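Local atomic coordinates of pyruvate kinase (Pseudomonas aeruginosa, PDB entry 6QXL), a protein that probably catalyses the last step of glycolysis, moving the phosphoryl group of phosphoenolpyruvate to ADP to yield pyruvate and ATP. Residues L218-E223 with D235-A240; K265-H270 with K276-A281; E226-D231 with G249-E254. One frame throughout, in Å; residues are numbered along the deposited sequence.

Contact 1. Residues L218-E223 with D235-A240. With MG (magnesium ion), chain N.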
loop_
_atom_site.group_PDB
_atom_site.type_symbol
_atom_site.label_atom_id
_atom_site.label_comp_id
_atom_site.label_asym_id
_atom_site.label_seq_id
_atom_site.Cartn_x
_atom_site.Cartn_y
_atom_site.Cartn_z
ATOM N N LEU A 218 18.954 -21.089 23.841
ATOM C CA LEU A 218 19.245 -22.057 22.804
ATOM C C LEU A 218 19.162 -21.478 21.393
ATOM O O LEU A 218 18.189 -20.814 21.047
ATOM C CB LEU A 218 18.285 -23.220 22.893
ATOM C CG LEU A 218 18.559 -24.219 23.991
ATOM C CD1 LEU A 218 17.464 -25.273 23.918
ATOM C CD2 LEU A 218 19.922 -24.884 23.836
ATOM N N VAL A 219 20.174 -21.779 20.577
ATOM C CA VAL A 219 20.209 -21.384 19.186
ATOM C C VAL A 219 20.021 -22.591 18.294
ATOM O O VAL A 219 20.809 -23.519 18.354
ATOM C CB VAL A 219 21.534 -20.719 18.818
ATOM C CG1 VAL A 219 21.473 -20.197 17.386
ATOM C CG2 VAL A 219 21.847 -19.599 19.798
ATOM N N ALA A 220 18.991 -22.567 17.462
ATOM C CA ALA A 220 18.794 -23.606 16.453
ATOM C C ALA A 220 19.524 -23.260 15.182
ATOM O O ALA A 220 19.244 -22.243 14.559
ATOM C CB ALA A 220 17.318 -23.819 16.156
ATOM N N LYS A 221 20.467 -24.102 14.791
ATOM C CA LYS A 221 21.166 -23.929 13.526
ATOM C C LYS A 221 20.357 -24.556 12.411
ATOM O O LYS A 221 20.106 -25.741 12.430
ATOM C CB LYS A 221 22.550 -24.540 13.614
ATOM C CG LYS A 221 23.447 -23.791 14.587
ATOM C CD LYS A 221 24.683 -24.578 14.940
ATOM C CE LYS A 221 25.618 -24.746 13.749
ATOM N NZ LYS A 221 26.915 -25.326 14.149
ATOM N N ILE A 222 19.946 -23.751 11.442
ATOM C CA ILE A 222 19.146 -24.231 10.320
ATOM C C ILE A 222 20.117 -24.734 9.244
ATOM O O ILE A 222 20.649 -23.957 8.483
ATOM C CB ILE A 222 18.225 -23.128 9.769
ATOM C CG1 ILE A 222 17.472 -22.408 10.899
ATOM C CG2 ILE A 222 17.251 -23.695 8.761
ATOM C CD1 ILE A 222 16.776 -23.308 11.867
ATOM N N GLU A 223 20.421 -26.026 9.278
ATOM C CA GLU A 223 21.340 -26.711 8.390
ATOM C C GLU A 223 20.773 -27.950 7.689
ATOM O O GLU A 223 21.468 -28.584 6.971
ATOM C CB GLU A 223 22.550 -27.214 9.195
ATOM C CG GLU A 223 23.490 -26.188 9.790
ATOM C CD GLU A 223 24.649 -26.764 10.589
ATOM O OE1 GLU A 223 24.379 -27.416 11.578
ATOM O OE2 GLU A 223 25.833 -26.538 10.257
ATOM N N ASP A 235 8.882 -22.995 11.099
ATOM C CA ASP A 235 8.264 -22.246 12.202
ATOM C C ASP A 235 8.223 -23.061 13.501
ATOM O O ASP A 235 8.390 -22.513 14.596
ATOM C CB ASP A 235 6.857 -21.746 11.817
ATOM C CG ASP A 235 6.882 -20.558 10.839
ATOM O OD1 ASP A 235 7.953 -20.243 10.283
ATOM O OD2 ASP A 235 5.824 -19.927 10.607
ATOM N N GLY A 236 8.035 -24.372 13.376
ATOM C CA GLY A 236 8.069 -25.249 14.538
ATOM C C GLY A 236 9.416 -25.219 15.214
ATOM O O GLY A 236 9.519 -25.069 16.430
ATOM N N LEU A 237 10.454 -25.341 14.404
ATOM C CA LEU A 237 11.819 -25.305 14.908
ATOM C C LEU A 237 12.170 -23.958 15.509
ATOM O O LEU A 237 12.812 -23.886 16.549
ATOM C CB LEU A 237 12.756 -25.661 13.769
ATOM C CG LEU A 237 14.216 -25.942 14.019
ATOM C CD1 LEU A 237 14.414 -26.824 15.237
ATOM C CD2 LEU A 237 14.715 -26.633 12.752
ATOM N N ILE A 238 11.722 -22.888 14.880
ATOM C CA ILE A 238 11.974 -21.540 15.394
ATOM C C ILE A 238 11.289 -21.341 16.747
ATOM O O ILE A 238 11.880 -20.795 17.671
ATOM C CB ILE A 238 11.513 -20.471 14.387
ATOM C CG1 ILE A 238 12.446 -20.447 13.186
ATOM C CG2 ILE A 238 11.470 -19.095 15.026
ATOM C CD1 ILE A 238 12.056 -19.508 12.076
ATOM N N ARG A 239 10.048 -21.775 16.855
ATOM C CA ARG A 239 9.275 -21.523 18.083
ATOM C C ARG A 239 9.827 -22.254 19.284
ATOM O O ARG A 239 9.687 -21.774 20.401
ATOM C CB ARG A 239 7.808 -21.876 17.900
ATOM C CG ARG A 239 7.082 -20.798 17.189
ATOM C CD ARG A 239 5.602 -21.014 17.237
ATOM N NE ARG A 239 5.014 -20.514 16.010
ATOM C CZ ARG A 239 4.598 -21.252 14.975
ATOM N NH1 ARG A 239 4.777 -22.573 14.934
ATOM N NH2 ARG A 239 4.077 -20.633 13.921
ATOM N N ALA A 240 10.488 -23.374 19.031
ATOM C CA ALA A 240 11.141 -24.149 20.075
ATOM C C ALA A 240 12.489 -23.599 20.500
ATOM O O ALA A 240 13.145 -24.214 21.320
ATOM C CB ALA A 240 11.307 -25.597 19.601
HETATM MG MG MG N . 27.413 -26.230 10.085
HETATM O O HOH W 1 29.826 -26.734 9.327
#
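Leu237 reaches from helix 231-239 toward the barrel strand 217-222 and lays its branched end against Ala220 and Ile222. Its CB is still about 5.0 Å from the nearest of these methyls, CD1 of Ile222. Because CG stands anti to the backbone N (chi1 -169°), the branch is carried off the helix toward the strand. Beyond CG the two methyls part. CD1 lies 4.3 Å from CB of Ala220, whereas CD2 approaches CD1 of Ile222 to 4.0 Å. Ile222 and Leu237 run past each other in opposite directions, so the meeting is alongside rather than end-on. Met202 of helix 199-211 packs on both Ala220 and Leu237.

Lys221, between Ala220 and Ile222, points away from the helix. Its NZ pairs with Asp68 and donates to a bound malonate. Just past the C-terminal end of the strand, Glu223 OE2 binds the magnesium ion together with Asp250; the modelled length of 1.6 Å is too short for a magnesium-oxygen bond and is doubtful.

No hydrogen bond crosses between the two segments. The strand segment therefore meets its helix through buried hydrocarbon alone, as in the layers of a TIM barrel, while Lys221 and the adjoining Glu223 serve the malonate and the metal site.

Contact 2. Residues K265-H270 with K276-A281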
loop_
_atom_site.group_PDB
_atom_site.type_symbol
_atom_site.label_atom_id
_atom_site.label_comp_id
_atom_site.label_asym_id
_atom_site.label_seq_id
_atom_site.Cartn_x
_atom_site.Cartn_y
_atom_site.Cartn_z
ATOM N N LYS A 265 16.504 -15.154 3.594
ATOM C CA LYS A 265 15.536 -14.098 3.842
ATOM C C LYS A 265 14.314 -14.609 4.589
ATOM O O LYS A 265 13.821 -13.920 5.499
ATOM C CB LYS A 265 15.160 -13.394 2.548
ATOM C CG LYS A 265 16.207 -12.369 2.120
ATOM C CD LYS A 265 16.245 -12.127 0.628
ATOM C CE LYS A 265 16.858 -10.759 0.239
ATOM N NZ LYS A 265 18.336 -10.648 0.483
ATOM N N LYS A 266 13.858 -15.813 4.252
ATOM C CA LYS A 266 12.715 -16.372 4.938
ATOM C C LYS A 266 13.020 -16.646 6.402
ATOM O O LYS A 266 12.252 -16.257 7.289
ATOM C CB LYS A 266 12.226 -17.653 4.233
ATOM C CG LYS A 266 10.945 -18.241 4.840
ATOM C CD LYS A 266 9.848 -18.662 3.795
ATOM C CE LYS A 266 10.028 -19.992 3.106
ATOM N NZ LYS A 266 8.730 -20.238 2.451
ATOM N N ILE A 267 14.168 -17.263 6.664
ATOM C CA ILE A 267 14.532 -17.606 8.030
ATOM C C ILE A 267 14.592 -16.341 8.899
ATOM O O ILE A 267 14.044 -16.311 9.991
ATOM C CB ILE A 267 15.872 -18.344 8.078
ATOM C CG1 ILE A 267 15.773 -19.717 7.422
ATOM C CG2 ILE A 267 16.336 -18.503 9.518
ATOM C CD1 ILE A 267 17.114 -20.300 7.028
ATOM N N ILE A 268 15.254 -15.301 8.408
ATOM C CA ILE A 268 15.389 -14.079 9.179
ATOM C C ILE A 268 14.015 -13.506 9.488
ATOM O O ILE A 268 13.716 -13.175 10.636
ATOM C CB ILE A 268 16.253 -13.055 8.434
ATOM C CG1 ILE A 268 17.696 -13.519 8.423
ATOM C CG2 ILE A 268 16.140 -11.684 9.073
ATOM C CD1 ILE A 268 18.563 -12.798 7.415
ATOM N N LEU A 269 13.171 -13.411 8.470
ATOM C CA LEU A 269 11.848 -12.838 8.649
ATOM C C LEU A 269 10.989 -13.670 9.608
ATOM O O LEU A 269 10.379 -13.134 10.530
ATOM C CB LEU A 269 11.159 -12.695 7.308
ATOM C CG LEU A 269 9.754 -12.081 7.343
ATOM C CD1 LEU A 269 9.803 -10.580 7.696
ATOM C CD2 LEU A 269 9.052 -12.323 6.018
ATOM N N HIS A 270 10.951 -14.982 9.411
ATOM C CA HIS A 270 10.135 -15.817 10.284
ATOM C C HIS A 270 10.649 -15.794 11.715
ATOM O O HIS A 270 9.863 -15.781 12.659
ATOM C CB HIS A 270 10.028 -17.240 9.748
ATOM C CG HIS A 270 9.112 -17.366 8.566
ATOM N ND1 HIS A 270 8.368 -18.489 8.318
ATOM C CD2 HIS A 270 8.811 -16.489 7.576
ATOM C CE1 HIS A 270 7.675 -18.321 7.206
ATOM N NE2 HIS A 270 7.927 -17.113 6.736
ATOM N N LYS A 276 12.190 -14.075 17.895
ATOM C CA LYS A 276 13.473 -14.722 18.141
ATOM C C LYS A 276 14.610 -13.933 17.531
ATOM O O LYS A 276 14.412 -13.144 16.620
ATOM C CB LYS A 276 13.477 -16.124 17.561
ATOM C CG LYS A 276 12.257 -16.936 17.927
ATOM C CD LYS A 276 12.038 -17.016 19.426
ATOM C CE LYS A 276 10.975 -18.054 19.737
ATOM N NZ LYS A 276 10.820 -18.117 21.208
ATOM N N VAL A 277 15.803 -14.204 18.029
ATOM C CA VAL A 277 17.039 -13.582 17.529
ATOM C C VAL A 277 17.544 -14.407 16.353
ATOM O O VAL A 277 17.352 -15.624 16.322
ATOM C CB VAL A 277 18.098 -13.564 18.647
ATOM C CG1 VAL A 277 19.349 -12.840 18.210
ATOM C CG2 VAL A 277 17.548 -12.882 19.878
ATOM N N VAL A 278 18.189 -13.766 15.392
ATOM C CA VAL A 278 18.720 -14.499 14.241
ATOM C C VAL A 278 20.127 -14.078 13.869
ATOM O O VAL A 278 20.425 -12.892 13.815
ATOM C CB VAL A 278 17.752 -14.419 13.032
ATOM C CG1 VAL A 278 17.494 -12.986 12.602
ATOM C CG2 VAL A 278 18.280 -15.227 11.860
ATOM N N ILE A 279 20.966 -15.069 13.604
ATOM C CA ILE A 279 22.358 -14.893 13.185
ATOM C C ILE A 279 22.541 -15.383 11.738
ATOM O O ILE A 279 22.060 -16.449 11.373
ATOM C CB ILE A 279 23.284 -15.749 14.064
ATOM C CG1 ILE A 279 23.134 -15.411 15.551
ATOM C CG2 ILE A 279 24.740 -15.592 13.648
ATOM C CD1 ILE A 279 23.652 -16.529 16.441
ATOM N N THR A 280 23.258 -14.616 10.926
ATOM C CA THR A 280 23.647 -15.044 9.574
ATOM C C THR A 280 25.119 -15.445 9.600
ATOM O O THR A 280 25.939 -14.717 10.152
ATOM C CB THR A 280 23.428 -13.919 8.554
ATOM O OG1 THR A 280 22.052 -13.535 8.557
ATOM C CG2 THR A 280 23.777 -14.368 7.149
ATOM N N ALA A 281 25.455 -16.590 9.007
ATOM C CA ALA A 281 26.804 -17.162 9.161
ATOM C C ALA A 281 27.399 -17.774 7.904
ATOM O O ALA A 281 26.692 -18.076 6.946
ATOM C CB ALA A 281 26.801 -18.216 10.258
#
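Ile268 spreads both branches over the two methyls of Val278, the side chains crossing at about a right angle. CG1 of Ile268 lies 3.9 Å from CG2 of Val278, and CG2 of Ile268 is 4.0 Å from CG1 of Val278. Val278 accepts the crowded position for CG1, between its backbone N and carbonyl carbon (chi1 59°), which leaves CG2 anti to the N; in this pose both methyls also come close to CA of Ile268. Farther along the strand, CD1 of Ile268 touches OG1 of Thr280 at 3.7 Å, a carbon-oxygen packing contact. The hydroxyl is hydrogen-bonded to Thr310 OG1, which gives this buried polar atom a partner beside the methyl. The preceding residue, Ile267, adds a looser contact, its CG2 4.5 Å from CG2 of Val278.

Residues 265-270 of helix 260-273 run nearly antiparallel to strand 277-281 (158°), their axes 8.4 Å apart at the closest approach, as expected where a barrel helix leads back into the next strand. Ile267 also packs on Val244 and Val246 of strand 243-247, and Val278 on Val244. The helix thus spans two adjacent barrel strands, and at Lys265 it additionally meets Asn304 and Leu307 of the second subunit.

Contact 3. Residues E226-D231 with G249-E254. With MG (magnesium ion), chain N.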
loop_
_atom_site.group_PDB
_atom_site.type_symbol
_atom_site.label_atom_id
_atom_site.label_comp_id
_atom_site.label_asym_id
_atom_site.label_seq_id
_atom_site.Cartn_x
_atom_site.Cartn_y
_atom_site.Cartn_z
ATOM N N GLU A 226 15.304 -30.880 5.858
ATOM C CA GLU A 226 13.994 -31.131 6.483
ATOM C C GLU A 226 13.521 -29.926 7.274
ATOM O O GLU A 226 12.326 -29.698 7.375
ATOM C CB GLU A 226 14.063 -32.366 7.402
ATOM C CG GLU A 226 14.362 -33.701 6.713
ATOM C CD GLU A 226 15.822 -33.938 6.341
ATOM O OE1 GLU A 226 16.756 -33.209 6.758
ATOM O OE2 GLU A 226 16.048 -34.829 5.535
ATOM N N ALA A 227 14.451 -29.153 7.815
ATOM C CA ALA A 227 14.113 -27.959 8.592
ATOM C C ALA A 227 13.476 -26.833 7.776
ATOM O O ALA A 227 12.794 -25.983 8.351
ATOM C CB ALA A 227 15.355 -27.433 9.307
ATOM N N VAL A 228 13.702 -26.822 6.461
ATOM C CA VAL A 228 13.172 -25.769 5.591
ATOM C C VAL A 228 12.250 -26.329 4.514
ATOM O O VAL A 228 11.897 -25.619 3.575
ATOM C CB VAL A 228 14.318 -24.957 4.950
ATOM C CG1 VAL A 228 15.060 -24.186 6.031
ATOM C CG2 VAL A 228 15.295 -25.870 4.194
ATOM N N ALA A 229 11.836 -27.586 4.668
ATOM C CA ALA A 229 10.962 -28.246 3.695
ATOM C C ALA A 229 9.651 -27.483 3.495
ATOM O O ALA A 229 9.112 -27.482 2.408
ATOM C CB ALA A 229 10.662 -29.670 4.142
ATOM N N ASP A 230 9.136 -26.857 4.547
ATOM C CA ASP A 230 7.934 -26.069 4.452
ATOM C C ASP A 230 7.842 -25.161 5.663
ATOM O O ASP A 230 8.618 -25.281 6.615
ATOM C CB ASP A 230 6.683 -26.980 4.401
ATOM C CG ASP A 230 6.605 -27.933 5.590
ATOM O OD1 ASP A 230 7.403 -28.889 5.588
ATOM O OD2 ASP A 230 5.894 -27.741 6.603
ATOM N N ASP A 231 6.881 -24.244 5.624
ATOM C CA ASP A 231 6.760 -23.242 6.690
ATOM C C ASP A 231 6.504 -23.845 8.063
ATOM O O ASP A 231 7.031 -23.354 9.053
ATOM C CB ASP A 231 5.704 -22.200 6.341
ATOM C CG ASP A 231 6.180 -21.232 5.226
ATOM O OD1 ASP A 231 7.281 -21.412 4.653
ATOM O OD2 ASP A 231 5.460 -20.286 4.883
ATOM N N GLY A 249 26.853 -22.900 5.290
ATOM C CA GLY A 249 27.755 -23.973 4.875
ATOM C C GLY A 249 27.008 -25.297 4.715
ATOM O O GLY A 249 26.800 -25.785 3.603
ATOM N N ASP A 250 26.563 -25.864 5.813
ATOM C CA ASP A 250 25.873 -27.136 5.736
ATOM C C ASP A 250 24.533 -27.022 5.020
ATOM O O ASP A 250 24.158 -27.933 4.267
ATOM C CB ASP A 250 25.695 -27.771 7.114
ATOM C CG ASP A 250 26.983 -28.390 7.636
ATOM O OD1 ASP A 250 27.550 -29.227 6.903
ATOM O OD2 ASP A 250 27.384 -28.076 8.790
ATOM N N LEU A 251 23.824 -25.907 5.208
ATOM C CA LEU A 251 22.529 -25.740 4.566
ATOM C C LEU A 251 22.665 -25.739 3.048
ATOM O O LEU A 251 21.859 -26.352 2.344
ATOM C CB LEU A 251 21.838 -24.466 5.042
ATOM C CG LEU A 251 20.413 -24.229 4.522
ATOM C CD1 LEU A 251 19.411 -25.285 4.969
ATOM C CD2 LEU A 251 19.963 -22.869 5.004
ATOM N N GLY A 252 23.698 -25.060 2.546
ATOM C CA GLY A 252 23.929 -24.993 1.105
ATOM C C GLY A 252 24.215 -26.365 0.503
ATOM O O GLY A 252 23.777 -26.666 -0.586
ATOM N N VAL A 253 24.947 -27.200 1.226
ATOM C CA VAL A 253 25.174 -28.559 0.787
ATOM C C VAL A 253 23.845 -29.314 0.701
ATOM O O VAL A 253 23.577 -30.021 -0.276
ATOM C CB VAL A 253 26.159 -29.275 1.717
ATOM C CG1 VAL A 253 26.203 -30.766 1.418
ATOM C CG2 VAL A 253 27.548 -28.699 1.590
ATOM N N GLU A 254 22.998 -29.152 1.718
ATOM C CA GLU A 254 21.768 -29.933 1.800
ATOM C C GLU A 254 20.683 -29.489 0.758
ATOM O O GLU A 254 19.965 -30.319 0.300
ATOM C CB GLU A 254 21.246 -29.943 3.245
ATOM C CG GLU A 254 22.001 -31.230 3.878
ATOM C CD GLU A 254 21.352 -31.809 5.001
ATOM O OE1 GLU A 254 21.965 -32.274 5.954
ATOM O OE2 GLU A 254 20.096 -31.874 5.078
HETATM MG MG MG N . 27.413 -26.230 10.085
HETATM O O HOH W 1 29.826 -26.734 9.327
#
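Leu251 swings CG anti to its backbone N (chi1 -175°), which brings CD1 within 4.2 Å of CG2 of Val228, while Glu226 folds at its second torsion (chi2 78°) to turn its carboxylate toward Glu254, whose chain stays extended beyond CG. These two meetings make up the contact, and they differ in kind. The first is a single methyl-on-methyl touch. Both residues also pack on Ile263 of helix 260-273, and Leu251 touches Leu260 as well, so the pair belongs to a larger apolar patch beside that helix.

In the second, two carboxylates come close, their side chains crossing at about a right angle: OE1 of Glu226 and OE2 of Glu254 are 4.0 Å apart, with the carboxylate planes turned 77° against each other. Two like charges so near would repel, but each has its own counterpart. Glu226 OE1 is paired with Arg197 NE, and Glu254 OE1 with Arg224 NH1 as well as Asn161 ND2. Glu254 OE2 accepts from the backbone N of Ala225. These donors probably offset much of the repulsion, and the grip of three groups on Glu254 fixes its carboxylate.

At the other end of helix 248-255, Asp250 OD2 binds the magnesium ion at 2.3 Å. The backbone N atoms of Gly249 and Asp250 hydrogen-bond a malonate, consistent with the way substrate carboxylates are held at this helix end in related pyruvate kinases. Gly249 O is bound by Arg296 of the second subunit.

Residues 226-230 belong to the loop between barrel strand 217-222 and helix 231-239, whose start is capped by Asp230 as N-cap, OD2 accepting from Ala233 N. The short helix 248-255, following strand 243-247, lies next to this loop, with helix 260-273 packed against both.

In the fold
All three contacts belong to the barrel domain. Contacts 1 and 2, with centres 10 Å apart, join the barrel's strands to the helices around it. Between them Ile222 CG2 packs on Ile267 CD1 at 3.8 Å, and Asp235 OD1 and His270 ND1, 2.7 Å apart, form a probable hydrogen bond between the two helices. Ile222 also reaches contact 3, its CG2 lying 3.5 Å from CG1 of Val228. Contacts 2 and 3 are tied by a salt bridge, Lys266 NZ to Asp231 OD1 at 2.9 Å. Contacts 1 and 3 converge on the active site, each supplying one carboxylate to the magnesium ion, whereas the side chain of Ile267 in contact 2 is about 12 Å from that ion.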